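Local coordinates for protein KLLA0F20702p (Kluyveromyces lactis, PDB 5Y5A) that probably serves as the Est1 component of yeast telomerase, binding the telomere protein Cdc13 and so taking part in bringing the enzyme to chromosome ends, at residues R190-I195 with D225-I230; C197-K202 with F217-R222; N277-P282 with Q328-N333; K289-L294 with N332-D337. All coordinates share one frame; numbering follows the deposited sequence.

The four contacts form two pairs within this largely helical part of Est1. Contacts 1 and 2 both join helix 179-206 to helix 218-230; their centres lie 11 Å apart, and contact 2 lies within the chain span that contact 1 brackets. Contacts 3 and 4 come later in the chain, with centres 9 Å apart, and tie helices 271-279 and 285-298 to the loop 328-337, with Asn332 and Asn333 common to both. The centres of one pair stand 29 to 34 Å from those of the other. The example illustrates two ways of holding an all-helical protein together: apolar packing between antiparallel helices, and polar fastening of a long loop to helices.

Contact 1. Residues R190-I195 with D225-I230; sequences RCLLYI and DIASTI
Leu192 meets Ala227, Ile226 and Ile230 with no ring or planar side group between them, for the flat groups of 190-195, Tyr194 and Arg190, do not touch 225-230: the Tyr194 ring stacks with Trp86, and Arg190 NE forms a salt bridge with Asp83 OD1, the oxygen that Tyr194 OH also hydrogen-bonds. What meets across the two segments is aliphatic. Leu192 CB rests on Ala227 CB at 3.7 Å, a contact of one first carbon against another that lets the CA atoms of this pair come within 5.4 Å. Further out, the CD1 branch does the touching. Leu192 CD1 lies 3.6 Å from Ile226 CG2, the two side chains crossing at about a right angle, and 3.8 Å from Ile230 CD1. With CG anti to its own carbonyl carbon (chi1 -63°), Leu192 brings CD1 against both isoleucines. The segments 190-195 and 225-230 run antiparallel at 153°, their axes 8.4 Å apart at closest, as neighbouring helices do in the TPR-like helical stacks to which the Est1 families belong. Ile230 is unusual in carrying CG1 between its backbone N and carbonyl carbon (chi1 62°), from where CD1 reaches back to the leucine. Leu159 covers both Leu192 and Ile226, while Leu138 of helix 113-144 also packs on Leu192. Ala227 also touches Thr237 of helix 235-247, where Leu193 packs on Glu236 and Gln240.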
loop_
_atom_site.group_PDB
_atom_site.type_symbol
_atom_site.label_atom_id
_atom_site.label_comp_id
_atom_site.label_asym_id
_atom_site.label_seq_id
_atom_site.Cartn_x
_atom_site.Cartn_y
_atom_site.Cartn_z
ATOM N N ARG A 190 -8.088 9.875 -11.072
ATOM C CA ARG A 190 -7.924 11.195 -10.481
ATOM C C ARG A 190 -9.211 11.660 -9.811
ATOM O O ARG A 190 -9.174 12.233 -8.719
ATOM C CB ARG A 190 -7.478 12.203 -11.531
ATOM C CG ARG A 190 -6.061 11.957 -12.025
ATOM C CD ARG A 190 -5.069 11.881 -10.869
ATOM N NE ARG A 190 -3.722 12.181 -11.335
ATOM C CZ ARG A 190 -2.814 11.262 -11.644
ATOM N NH1 ARG A 190 -3.095 9.972 -11.508
ATOM N NH2 ARG A 190 -1.621 11.638 -12.076
ATOM N N CYS A 191 -10.345 11.403 -10.458
ATOM C CA CYS A 191 -11.636 11.778 -9.892
ATOM C C CYS A 191 -11.846 11.088 -8.555
ATOM O O CYS A 191 -12.249 11.714 -7.578
ATOM C CB CYS A 191 -12.779 11.424 -10.841
ATOM S SG CYS A 191 -12.856 12.436 -12.318
ATOM N N LEU A 192 -11.565 9.791 -8.517
ATOM C CA LEU A 192 -11.697 9.033 -7.288
ATOM C C LEU A 192 -10.686 9.502 -6.239
ATOM O O LEU A 192 -11.003 9.555 -5.052
ATOM C CB LEU A 192 -11.531 7.542 -7.572
ATOM C CG LEU A 192 -12.605 6.944 -8.488
ATOM C CD1 LEU A 192 -12.164 5.586 -9.000
ATOM C CD2 LEU A 192 -13.948 6.835 -7.774
ATOM N N LEU A 193 -9.478 9.849 -6.680
ATOM C CA LEU A 193 -8.447 10.349 -5.768
ATOM C C LEU A 193 -8.843 11.669 -5.110
ATOM O O LEU A 193 -8.689 11.838 -3.900
ATOM C CB LEU A 193 -7.111 10.530 -6.498
ATOM C CG LEU A 193 -5.963 11.119 -5.660
ATOM C CD1 LEU A 193 -5.550 10.181 -4.521
ATOM C CD2 LEU A 193 -4.752 11.461 -6.520
ATOM N N TYR A 194 -9.352 12.606 -5.899
ATOM C CA TYR A 194 -9.604 13.941 -5.374
ATOM C C TYR A 194 -10.955 14.037 -4.667
ATOM O O TYR A 194 -11.163 14.908 -3.823
ATOM C CB TYR A 194 -9.494 14.974 -6.492
ATOM C CG TYR A 194 -8.089 15.066 -7.038
ATOM C CD1 TYR A 194 -6.997 15.149 -6.178
ATOM C CD2 TYR A 194 -7.844 15.042 -8.410
ATOM C CE1 TYR A 194 -5.696 15.218 -6.670
ATOM C CE2 TYR A 194 -6.549 15.110 -8.911
ATOM C CZ TYR A 194 -5.481 15.199 -8.037
ATOM O OH TYR A 194 -4.197 15.273 -8.530
ATOM N N ILE A 195 -11.871 13.139 -4.999
ATOM C CA ILE A 195 -13.072 12.995 -4.192
ATOM C C ILE A 195 -12.634 12.524 -2.806
ATOM O O ILE A 195 -13.087 13.055 -1.794
ATOM C CB ILE A 195 -14.082 12.011 -4.820
ATOM C CG1 ILE A 195 -14.841 12.693 -5.961
ATOM C CG2 ILE A 195 -15.065 11.510 -3.781
ATOM C CD1 ILE A 195 -15.796 11.783 -6.696
ATOM N N ASP A 225 -9.911 3.363 -2.032
ATOM C CA ASP A 225 -9.794 1.936 -2.311
ATOM C C ASP A 225 -10.103 1.650 -3.771
ATOM O O ASP A 225 -9.396 0.888 -4.429
ATOM C CB ASP A 225 -10.725 1.127 -1.409
ATOM C CG ASP A 225 -10.155 0.921 -0.022
ATOM O OD1 ASP A 225 -9.237 1.678 0.365
ATOM O OD2 ASP A 225 -10.626 0.003 0.682
ATOM N N ILE A 226 -11.159 2.276 -4.280
ATOM C CA ILE A 226 -11.529 2.082 -5.668
ATOM C C ILE A 226 -10.454 2.660 -6.585
ATOM O O ILE A 226 -10.073 2.029 -7.570
ATOM C CB ILE A 226 -12.888 2.708 -5.975
ATOM C CG1 ILE A 226 -13.954 2.089 -5.069
ATOM C CG2 ILE A 226 -13.254 2.478 -7.427
ATOM C CD1 ILE A 226 -15.314 2.751 -5.179
ATOM N N ALA A 227 -9.943 3.842 -6.244
ATOM C CA ALA A 227 -8.858 4.453 -7.010
ATOM C C ALA A 227 -7.620 3.545 -7.082
ATOM O O ALA A 227 -7.032 3.379 -8.149
ATOM C CB ALA A 227 -8.491 5.803 -6.414
ATOM N N SER A 228 -7.232 2.966 -5.946
ATOM C CA SER A 228 -6.118 2.017 -5.883
ATOM C C SER A 228 -6.383 0.767 -6.702
ATOM O O SER A 228 -5.475 0.164 -7.257
ATOM C CB SER A 228 -5.839 1.599 -4.440
ATOM O OG SER A 228 -5.395 2.691 -3.668
ATOM N N THR A 229 -7.637 0.351 -6.746
ATOM C CA THR A 229 -7.959 -0.876 -7.438
ATOM C C THR A 229 -7.742 -0.704 -8.946
ATOM O O THR A 229 -7.058 -1.515 -9.564
ATOM C CB THR A 229 -9.400 -1.320 -7.117
ATOM O OG1 THR A 229 -9.479 -1.642 -5.722
ATOM C CG2 THR A 229 -9.795 -2.543 -7.925
ATOM N N ILE A 230 -8.265 0.369 -9.530
ATOM C CA ILE A 230 -8.212 0.510 -10.987
ATOM C C ILE A 230 -6.831 0.904 -11.537
ATOM O O ILE A 230 -6.514 0.587 -12.686
ATOM C CB ILE A 230 -9.258 1.531 -11.494
ATOM C CG1 ILE A 230 -8.995 2.931 -10.936
ATOM C CG2 ILE A 230 -10.666 1.067 -11.141
ATOM C CD1 ILE A 230 -9.896 4.006 -11.543
#

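Contact 2. Residues C197-K202 with F217-R222; sequences CSQRYK and FQKPLR
Gln199 and Pro220 form the innermost touch, CB to CB at 3.7 Å, where the two backbones are also nearest. The compact pyrrolidine ring lies against the helix itself, its CB 3.9 Å from the backbone N of Arg200. To one flank, the aliphatic stem of Arg200 grazes the aromatic ring of Phe217: CG comes obliquely to within 3.6 Å of CE1. Arg200 starts with CG anti to its backbone N (chi1 -176°), which brings CG to the ring of Phe217; a bend at chi3 then carries the guanidinium away, its plane 25° from that of the ring. On the other flank Gln199, bent at chi2, sets OE1 beside the extended methylene chain of Lys219, 3.6 Å from CD. This is packing along the lysine stem and does not involve its ammonium group.

A second shell holds these groups. The Phe217 ring meets His247 at a shallow angle and Tyr212 more steeply, while Arg200 NH2 makes a weak hydrogen bond to His247 NE2, so one histidine serves both partners. Phe127 and His131 of helix 113-144 touch Gln199, and Ile203 packs on both Phe217 and Pro220. Phe217 occupies the N-cap position of helix 218-230, which puts Pro220 in the first turn, where a missing N-H costs no helical bond. The segments 197-202 and 218-222 run at 170°, axes 8.3 Å apart, the antiparallel hairpin of successive helices characteristic of TPR-like helical folds.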
loop_
_atom_site.group_PDB
_atom_site.type_symbol
_atom_site.label_atom_id
_atom_site.label_comp_id
_atom_site.label_asym_id
_atom_site.label_seq_id
_atom_site.Cartn_x
_atom_site.Cartn_y
_atom_site.Cartn_z
ATOM N N CYS A 197 -9.640 12.861 -1.191
ATOM C CA CYS A 197 -9.026 13.974 -0.468
ATOM C C CYS A 197 -10.049 14.984 0.033
ATOM O O CYS A 197 -9.952 15.455 1.164
ATOM C CB CYS A 197 -8.018 14.704 -1.350
ATOM S SG CYS A 197 -6.687 13.681 -1.982
ATOM N N SER A 198 -11.009 15.329 -0.821
ATOM C CA SER A 198 -12.034 16.308 -0.467
ATOM C C SER A 198 -12.858 15.809 0.710
ATOM O O SER A 198 -13.119 16.550 1.650
ATOM C CB SER A 198 -12.945 16.598 -1.659
ATOM O OG SER A 198 -12.193 17.056 -2.764
ATOM N N GLN A 199 -13.255 14.541 0.642
ATOM C CA GLN A 199 -14.001 13.894 1.712
ATOM C C GLN A 199 -13.222 13.885 3.021
ATOM O O GLN A 199 -13.802 14.077 4.091
ATOM C CB GLN A 199 -14.362 12.462 1.320
ATOM C CG GLN A 199 -15.452 12.370 0.287
ATOM C CD GLN A 199 -16.751 12.940 0.794
ATOM O OE1 GLN A 199 -17.101 12.772 1.964
ATOM N NE2 GLN A 199 -17.473 13.633 -0.079
ATOM N N ARG A 200 -11.914 13.644 2.939
ATOM C CA ARG A 200 -11.088 13.652 4.138
ATOM C C ARG A 200 -11.100 15.042 4.756
ATOM O O ARG A 200 -11.305 15.198 5.958
ATOM C CB ARG A 200 -9.650 13.226 3.840
ATOM C CG ARG A 200 -8.801 13.143 5.101
ATOM C CD ARG A 200 -7.365 12.743 4.820
ATOM N NE ARG A 200 -6.734 13.635 3.857
ATOM C CZ ARG A 200 -6.304 14.862 4.139
ATOM N NH1 ARG A 200 -5.745 15.598 3.187
ATOM N NH2 ARG A 200 -6.435 15.356 5.365
ATOM N N TYR A 201 -10.885 16.048 3.918
ATOM C CA TYR A 201 -10.889 17.437 4.359
ATOM C C TYR A 201 -12.216 17.835 4.999
ATOM O O TYR A 201 -12.242 18.563 5.992
ATOM C CB TYR A 201 -10.591 18.368 3.189
ATOM C CG TYR A 201 -9.126 18.650 2.978
ATOM C CD1 TYR A 201 -8.413 19.422 3.887
ATOM C CD2 TYR A 201 -8.458 18.164 1.859
ATOM C CE1 TYR A 201 -7.067 19.694 3.696
ATOM C CE2 TYR A 201 -7.111 18.432 1.658
ATOM C CZ TYR A 201 -6.421 19.197 2.579
ATOM O OH TYR A 201 -5.083 19.466 2.380
ATOM N N LYS A 202 -13.311 17.374 4.443
ATOM C CA LYS A 202 -14.590 17.725 4.990
ATOM C C LYS A 202 -14.752 17.146 6.364
ATOM O O LYS A 202 -15.131 17.840 7.282
ATOM C CB LYS A 202 -15.720 17.242 4.095
ATOM C CG LYS A 202 -17.098 17.509 4.668
ATOM C CD LYS A 202 -18.201 16.983 3.775
ATOM C CE LYS A 202 -19.535 16.984 4.496
ATOM N NZ LYS A 202 -20.379 15.840 4.094
ATOM N N PHE A 217 -13.435 7.840 8.721
ATOM C CA PHE A 217 -12.877 8.091 7.398
ATOM C C PHE A 217 -13.254 6.982 6.438
ATOM O O PHE A 217 -12.613 6.790 5.414
ATOM C CB PHE A 217 -11.359 8.256 7.488
ATOM C CG PHE A 217 -10.949 9.542 8.141
ATOM C CD1 PHE A 217 -10.845 10.705 7.399
ATOM C CD2 PHE A 217 -10.730 9.603 9.508
ATOM C CE1 PHE A 217 -10.489 11.898 8.003
ATOM C CE2 PHE A 217 -10.381 10.793 10.119
ATOM C CZ PHE A 217 -10.256 11.941 9.364
ATOM N N GLN A 218 -14.320 6.273 6.776
ATOM C CA GLN A 218 -14.795 5.164 5.970
ATOM C C GLN A 218 -15.126 5.602 4.545
ATOM O O GLN A 218 -14.822 4.892 3.590
ATOM C CB GLN A 218 -16.025 4.527 6.623
ATOM C CG GLN A 218 -16.342 3.126 6.124
ATOM C CD GLN A 218 -17.597 2.560 6.753
ATOM O OE1 GLN A 218 -18.582 3.271 6.942
ATOM N NE2 GLN A 218 -17.566 1.275 7.092
ATOM N N LYS A 219 -15.742 6.773 4.405
ATOM C CA LYS A 219 -16.194 7.225 3.093
ATOM C C LYS A 219 -15.032 7.630 2.169
ATOM O O LYS A 219 -14.994 7.208 1.011
ATOM C CB LYS A 219 -17.195 8.378 3.239
ATOM C CG LYS A 219 -17.939 8.709 1.956
ATOM C CD LYS A 219 -19.045 9.715 2.212
ATOM C CE LYS A 219 -19.881 9.956 0.966
ATOM N NZ LYS A 219 -20.980 10.935 1.225
ATOM N N PRO A 220 -14.080 8.444 2.660
ATOM C CA PRO A 220 -12.968 8.704 1.739
ATOM C C PRO A 220 -12.139 7.450 1.460
ATOM O O PRO A 220 -11.618 7.303 0.354
ATOM C CB PRO A 220 -12.138 9.767 2.469
ATOM C CG PRO A 220 -12.576 9.705 3.898
ATOM C CD PRO A 220 -14.011 9.294 3.860
ATOM N N LEU A 221 -12.037 6.554 2.439
ATOM C CA LEU A 221 -11.279 5.323 2.260
ATOM C C LEU A 221 -11.895 4.446 1.181
ATOM O O LEU A 221 -11.178 3.763 0.465
ATOM C CB LEU A 221 -11.178 4.549 3.571
ATOM C CG LEU A 221 -10.168 5.115 4.571
ATOM C CD1 LEU A 221 -10.254 4.387 5.897
ATOM C CD2 LEU A 221 -8.770 5.023 4.012
ATOM N N ARG A 222 -13.218 4.471 1.047
ATOM C CA ARG A 222 -13.861 3.675 0.001
ATOM C C ARG A 222 -13.499 4.188 -1.392
ATOM O O ARG A 222 -13.195 3.397 -2.287
ATOM C CB ARG A 222 -15.379 3.662 0.161
ATOM C CG ARG A 222 -16.067 2.699 -0.803
ATOM C CD ARG A 222 -17.582 2.873 -0.833
ATOM N NE ARG A 222 -17.986 4.045 -1.607
ATOM C CZ ARG A 222 -19.090 4.105 -2.343
ATOM N NH1 ARG A 222 -19.901 3.058 -2.410
ATOM N NH2 ARG A 222 -19.381 5.212 -3.015
#

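Contact 3. Residues N277-P282 with Q328-N333; sequences NLLGDP and QTWKNN
Thr329 and Trp330 each give a side-chain proton to a carbonyl at the end of helix 271-279, and these two bonds make up the tight part of the contact. Thr329 OG1 donates to Gly280 O at a very short 2.5 Å, a length to be read with caution, approaching from above the carbonyl plane, 39° out of it. The adjoining bond is placed differently: Trp330 NE1 lies in the plane of the Leu279 carbonyl, 2.9 Å from its O, although that oxygen is tilted from the indole plane and the N-H points at it with an angle of only 141°. Trp330 CG, anti to the carbonyl carbon of its own residue (chi1 -76°), starts the indole on the course that brings its pyrrole edge to the oxygen. Leu279 ends the helix and Gly280 is the first residue to leave helical geometry; carbonyls there no longer have the amide of a following turn to bind, and here two side chains of the 328-333 loop supply the donors. A valine in place of Thr329 would probably leave Gly280 O without this donor and slacken the hold of the loop on the helix end.

The packing is looser beyond the bonds. Leu279 CD2 comes no nearer than 4.5 Å to Trp330 CZ2, although both residues are buried and the indole also packs on Pro319 and Ser323 of helix 318-325. Towards solvent, the exposed Pro282 crosses Thr329 at about a right angle, its CD 3.9 Å from OG1. Within the loop, Asn333 ND2 donates to Thr329 O at 3.3 Å.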
loop_
_atom_site.group_PDB
_atom_site.type_symbol
_atom_site.label_atom_id
_atom_site.label_comp_id
_atom_site.label_asym_id
_atom_site.label_seq_id
_atom_site.Cartn_x
_atom_site.Cartn_y
_atom_site.Cartn_z
ATOM N N ASN A 277 8.767 12.041 8.362
ATOM C CA ASN A 277 8.109 12.880 9.350
ATOM C C ASN A 277 7.616 12.016 10.510
ATOM O O ASN A 277 7.607 12.449 11.660
ATOM C CB ASN A 277 6.954 13.652 8.707
ATOM C CG ASN A 277 6.379 14.737 9.616
ATOM O OD1 ASN A 277 5.395 14.516 10.321
ATOM N ND2 ASN A 277 6.989 15.925 9.585
ATOM N N LEU A 278 7.248 10.778 10.193
ATOM C CA LEU A 278 6.744 9.830 11.181
ATOM C C LEU A 278 7.846 9.112 11.965
ATOM O O LEU A 278 7.725 8.912 13.176
ATOM C CB LEU A 278 5.850 8.792 10.493
ATOM C CG LEU A 278 5.279 7.655 11.350
ATOM C CD1 LEU A 278 4.488 8.189 12.541
ATOM C CD2 LEU A 278 4.405 6.740 10.501
ATOM N N LEU A 279 8.916 8.719 11.281
ATOM C CA LEU A 279 9.892 7.821 11.897
ATOM C C LEU A 279 11.294 8.384 12.021
ATOM O O LEU A 279 12.127 7.794 12.704
ATOM C CB LEU A 279 9.981 6.511 11.103
ATOM C CG LEU A 279 8.714 5.664 11.054
ATOM C CD1 LEU A 279 8.906 4.481 10.109
ATOM C CD2 LEU A 279 8.349 5.197 12.459
ATOM N N GLY A 280 11.570 9.504 11.357
ATOM C CA GLY A 280 12.943 9.957 11.258
ATOM C C GLY A 280 13.247 11.365 11.718
ATOM O O GLY A 280 14.394 11.682 12.031
ATOM N N ASP A 281 12.221 12.202 11.752
ATOM C CA ASP A 281 12.345 13.593 12.151
ATOM C C ASP A 281 11.979 13.803 13.631
ATOM O O ASP A 281 10.806 13.723 13.997
ATOM C CB ASP A 281 11.445 14.449 11.258
ATOM C CG ASP A 281 11.695 15.933 11.415
ATOM O OD1 ASP A 281 12.424 16.337 12.348
ATOM O OD2 ASP A 281 11.135 16.699 10.601
ATOM N N PRO A 282 12.982 14.096 14.479
ATOM C CA PRO A 282 12.750 14.383 15.897
ATOM C C PRO A 282 11.692 15.465 16.099
ATOM O O PRO A 282 11.021 15.478 17.126
ATOM C CB PRO A 282 14.118 14.881 16.388
ATOM C CG PRO A 282 15.093 14.312 15.448
ATOM C CD PRO A 282 14.403 14.232 14.116
ATOM N N GLN A 328 20.071 7.766 14.610
ATOM C CA GLN A 328 20.294 8.892 15.507
ATOM C C GLN A 328 19.002 9.352 16.162
ATOM O O GLN A 328 18.978 9.652 17.353
ATOM C CB GLN A 328 20.938 10.056 14.756
ATOM C CG GLN A 328 22.343 9.752 14.301
ATOM C CD GLN A 328 23.211 9.294 15.449
ATOM O OE1 GLN A 328 23.338 9.990 16.457
ATOM N NE2 GLN A 328 23.799 8.109 15.315
ATOM N N THR A 329 17.933 9.409 15.373
ATOM C CA THR A 329 16.631 9.796 15.885
ATOM C C THR A 329 16.179 8.838 16.988
ATOM O O THR A 329 15.583 9.260 17.966
ATOM C CB THR A 329 15.576 9.836 14.765
ATOM O OG1 THR A 329 15.999 10.747 13.739
ATOM C CG2 THR A 329 14.217 10.278 15.308
ATOM N N TRP A 330 16.490 7.554 16.848
ATOM C CA TRP A 330 16.003 6.571 17.815
ATOM C C TRP A 330 17.010 6.228 18.916
ATOM O O TRP A 330 16.802 5.293 19.686
ATOM C CB TRP A 330 15.550 5.308 17.088
ATOM C CG TRP A 330 14.214 5.517 16.425
ATOM C CD1 TRP A 330 13.993 5.889 15.133
ATOM C CD2 TRP A 330 12.918 5.413 17.039
ATOM N NE1 TRP A 330 12.645 6.001 14.894
ATOM C CE2 TRP A 330 11.962 5.716 16.049
ATOM C CE3 TRP A 330 12.476 5.087 18.324
ATOM C CZ2 TRP A 330 10.588 5.708 16.305
ATOM C CZ3 TRP A 330 11.108 5.075 18.576
ATOM C CH2 TRP A 330 10.182 5.383 17.569
ATOM N N LYS A 331 18.083 7.007 19.010
ATOM C CA LYS A 331 18.989 6.907 20.147
ATOM C C LYS A 331 18.760 8.074 21.103
ATOM O O LYS A 331 19.246 8.063 22.233
ATOM C CB LYS A 331 20.451 6.885 19.688
ATOM C CG LYS A 331 20.884 5.596 19.013
ATOM C CD LYS A 331 22.299 5.707 18.445
ATOM C CE LYS A 331 22.706 4.428 17.711
ATOM N NZ LYS A 331 24.061 4.527 17.088
ATOM N N ASN A 332 18.008 9.073 20.648
ATOM C CA ASN A 332 17.879 10.331 21.379
ATOM C C ASN A 332 16.488 10.652 21.923
ATOM O O ASN A 332 16.190 11.817 22.190
ATOM C CB ASN A 332 18.322 11.496 20.485
ATOM C CG ASN A 332 19.828 11.540 20.271
ATOM O OD1 ASN A 332 20.605 11.181 21.156
ATOM N ND2 ASN A 332 20.246 11.993 19.092
ATOM N N ASN A 333 15.630 9.649 22.089
ATOM C CA ASN A 333 14.310 9.927 22.650
ATOM C C ASN A 333 14.014 9.087 23.885
ATOM O O ASN A 333 14.773 8.181 24.233
ATOM C CB ASN A 333 13.214 9.736 21.590
ATOM C CG ASN A 333 12.994 8.286 21.215
ATOM O OD1 ASN A 333 12.449 7.510 21.997
ATOM N ND2 ASN A 333 13.385 7.919 19.994
#

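Contact 4. Residues K289-L294 with N332-D337; sequences KLLNSL and NNRHSD
His335 turns the edge of its imidazole to one residue of helix 285-298 and a face to another. At the edge, NE2 donates to Leu291 O at 3.2 Å, in the carbonyl plane and on a lone pair, with an N-H angle of 144°, though the oxygen is tilted from the ring plane. Over the face sits Leu294 CB, a CH-pi contact 3.8 Å from the ring centroid. Leu291 CG lies in the ring plane, 3.8 Å from His335 CD2, as the two side chains run alongside in opposite senses. With an alanine here in place of His335, Leu291 O would probably lose its side-chain donor and a gap would open over Leu294 CB.

A type I turn from Asn333 to Ser336 shapes the loop, and inside it Asn333 OD1 accepts from His335 N at 2.6 Å, an Asx turn. Arg334 then runs extended to lay a face of its guanidinium over Leu291, NH2 being 3.4 Å from CB. Arg334 NH2 also stands 3.0 Å from Asn292 OD1, the amide and guanidinium planes 37° apart, and forms a salt bridge with Asp295. His335 ND1 is hydrogen-bonded to Arg338 NH1, so the other ring nitrogen is also bonded.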
loop_
_atom_site.group_PDB
_atom_site.type_symbol
_atom_site.label_atom_id
_atom_site.label_comp_id
_atom_site.label_asym_id
_atom_site.label_seq_id
_atom_site.Cartn_x
_atom_site.Cartn_y
_atom_site.Cartn_z
ATOM N N LYS A 289 3.760 12.469 17.816
ATOM C CA LYS A 289 2.527 11.751 18.089
ATOM C C LYS A 289 2.788 10.265 18.274
ATOM O O LYS A 289 2.203 9.638 19.154
ATOM C CB LYS A 289 1.522 11.976 16.965
ATOM C CG LYS A 289 0.930 13.370 16.975
ATOM C CD LYS A 289 0.025 13.588 15.788
ATOM C CE LYS A 289 -0.658 14.936 15.885
ATOM N NZ LYS A 289 -1.499 15.170 14.688
ATOM N N LEU A 290 3.670 9.708 17.444
ATOM C CA LEU A 290 4.054 8.306 17.569
ATOM C C LEU A 290 4.583 8.033 18.968
ATOM O O LEU A 290 4.241 7.028 19.593
ATOM C CB LEU A 290 5.112 7.925 16.523
ATOM C CG LEU A 290 5.758 6.540 16.668
ATOM C CD1 LEU A 290 4.707 5.409 16.651
ATOM C CD2 LEU A 290 6.788 6.326 15.567
ATOM N N LEU A 291 5.415 8.937 19.460
ATOM C CA LEU A 291 5.996 8.769 20.786
ATOM C C LEU A 291 4.918 8.814 21.880
ATOM O O LEU A 291 5.007 8.091 22.874
ATOM C CB LEU A 291 7.075 9.831 21.027
ATOM C CG LEU A 291 8.490 9.307 20.736
ATOM C CD1 LEU A 291 8.571 8.649 19.369
ATOM C CD2 LEU A 291 9.545 10.395 20.873
ATOM N N ASN A 292 3.895 9.642 21.679
ATOM C CA ASN A 292 2.766 9.695 22.602
ATOM C C ASN A 292 1.983 8.388 22.617
ATOM O O ASN A 292 1.570 7.919 23.679
ATOM C CB ASN A 292 1.842 10.855 22.251
ATOM C CG ASN A 292 2.451 12.199 22.584
ATOM O OD1 ASN A 292 3.391 12.283 23.372
ATOM N ND2 ASN A 292 1.910 13.259 21.996
ATOM N N SER A 293 1.784 7.810 21.436
ATOM C CA SER A 293 1.133 6.516 21.305
ATOM C C SER A 293 1.929 5.433 22.016
ATOM O O SER A 293 1.364 4.599 22.722
ATOM C CB SER A 293 0.963 6.142 19.829
ATOM O OG SER A 293 -0.069 6.895 19.234
ATOM N N LEU A 294 3.243 5.448 21.824
ATOM C CA LEU A 294 4.099 4.494 22.496
ATOM C C LEU A 294 3.996 4.683 24.019
ATOM O O LEU A 294 4.066 3.706 24.762
ATOM C CB LEU A 294 5.544 4.625 21.996
ATOM C CG LEU A 294 5.716 4.262 20.514
ATOM C CD1 LEU A 294 7.099 4.622 19.987
ATOM C CD2 LEU A 294 5.428 2.774 20.261
ATOM N N ASN A 332 18.008 9.073 20.648
ATOM C CA ASN A 332 17.879 10.331 21.379
ATOM C C ASN A 332 16.488 10.652 21.923
ATOM O O ASN A 332 16.190 11.817 22.190
ATOM C CB ASN A 332 18.322 11.496 20.485
ATOM C CG ASN A 332 19.828 11.540 20.271
ATOM O OD1 ASN A 332 20.605 11.181 21.156
ATOM N ND2 ASN A 332 20.246 11.993 19.092
ATOM N N ASN A 333 15.630 9.649 22.089
ATOM C CA ASN A 333 14.310 9.927 22.650
ATOM C C ASN A 333 14.014 9.087 23.885
ATOM O O ASN A 333 14.773 8.181 24.233
ATOM C CB ASN A 333 13.214 9.736 21.590
ATOM C CG ASN A 333 12.994 8.286 21.215
ATOM O OD1 ASN A 333 12.449 7.510 21.997
ATOM N ND2 ASN A 333 13.385 7.919 19.994
ATOM N N ARG A 334 12.904 9.398 24.545
ATOM C CA ARG A 334 12.545 8.767 25.816
ATOM C C ARG A 334 12.283 7.262 25.699
ATOM O O ARG A 334 12.285 6.555 26.701
ATOM C CB ARG A 334 11.320 9.464 26.422
ATOM C CG ARG A 334 10.061 9.456 25.550
ATOM C CD ARG A 334 9.044 10.395 26.157
ATOM N NE ARG A 334 7.731 10.362 25.522
ATOM C CZ ARG A 334 7.341 11.196 24.564
ATOM N NH1 ARG A 334 8.179 12.113 24.098
ATOM N NH2 ARG A 334 6.117 11.104 24.062
ATOM N N HIS A 335 12.074 6.781 24.476
ATOM C CA HIS A 335 11.837 5.360 24.243
ATOM C C HIS A 335 13.082 4.645 23.731
ATOM O O HIS A 335 13.045 3.446 23.454
ATOM C CB HIS A 335 10.693 5.163 23.245
ATOM C CG HIS A 335 9.358 5.608 23.757
ATOM N ND1 HIS A 335 8.674 4.925 24.738
ATOM C CD2 HIS A 335 8.580 6.664 23.418
ATOM C CE1 HIS A 335 7.531 5.543 24.985
ATOM N NE2 HIS A 335 7.449 6.600 24.198
ATOM N N SER A 336 14.182 5.382 23.611
ATOM C CA SER A 336 15.397 4.852 23.006
ATOM C C SER A 336 15.937 3.640 23.740
ATOM O O SER A 336 16.385 2.690 23.111
ATOM C CB SER A 336 16.480 5.935 22.940
ATOM O OG SER A 336 16.099 6.985 22.064
ATOM N N ASP A 337 15.882 3.652 25.067
ATOM C CA ASP A 337 16.410 2.523 25.830
ATOM C C ASP A 337 15.427 1.347 25.916
ATOM O O ASP A 337 15.680 0.371 26.615
ATOM C CB ASP A 337 16.809 2.974 27.238
ATOM C CG ASP A 337 15.655 3.590 28.003
ATOM O OD1 ASP A 337 14.772 4.202 27.364
ATOM O OD2 ASP A 337 15.632 3.466 29.245
#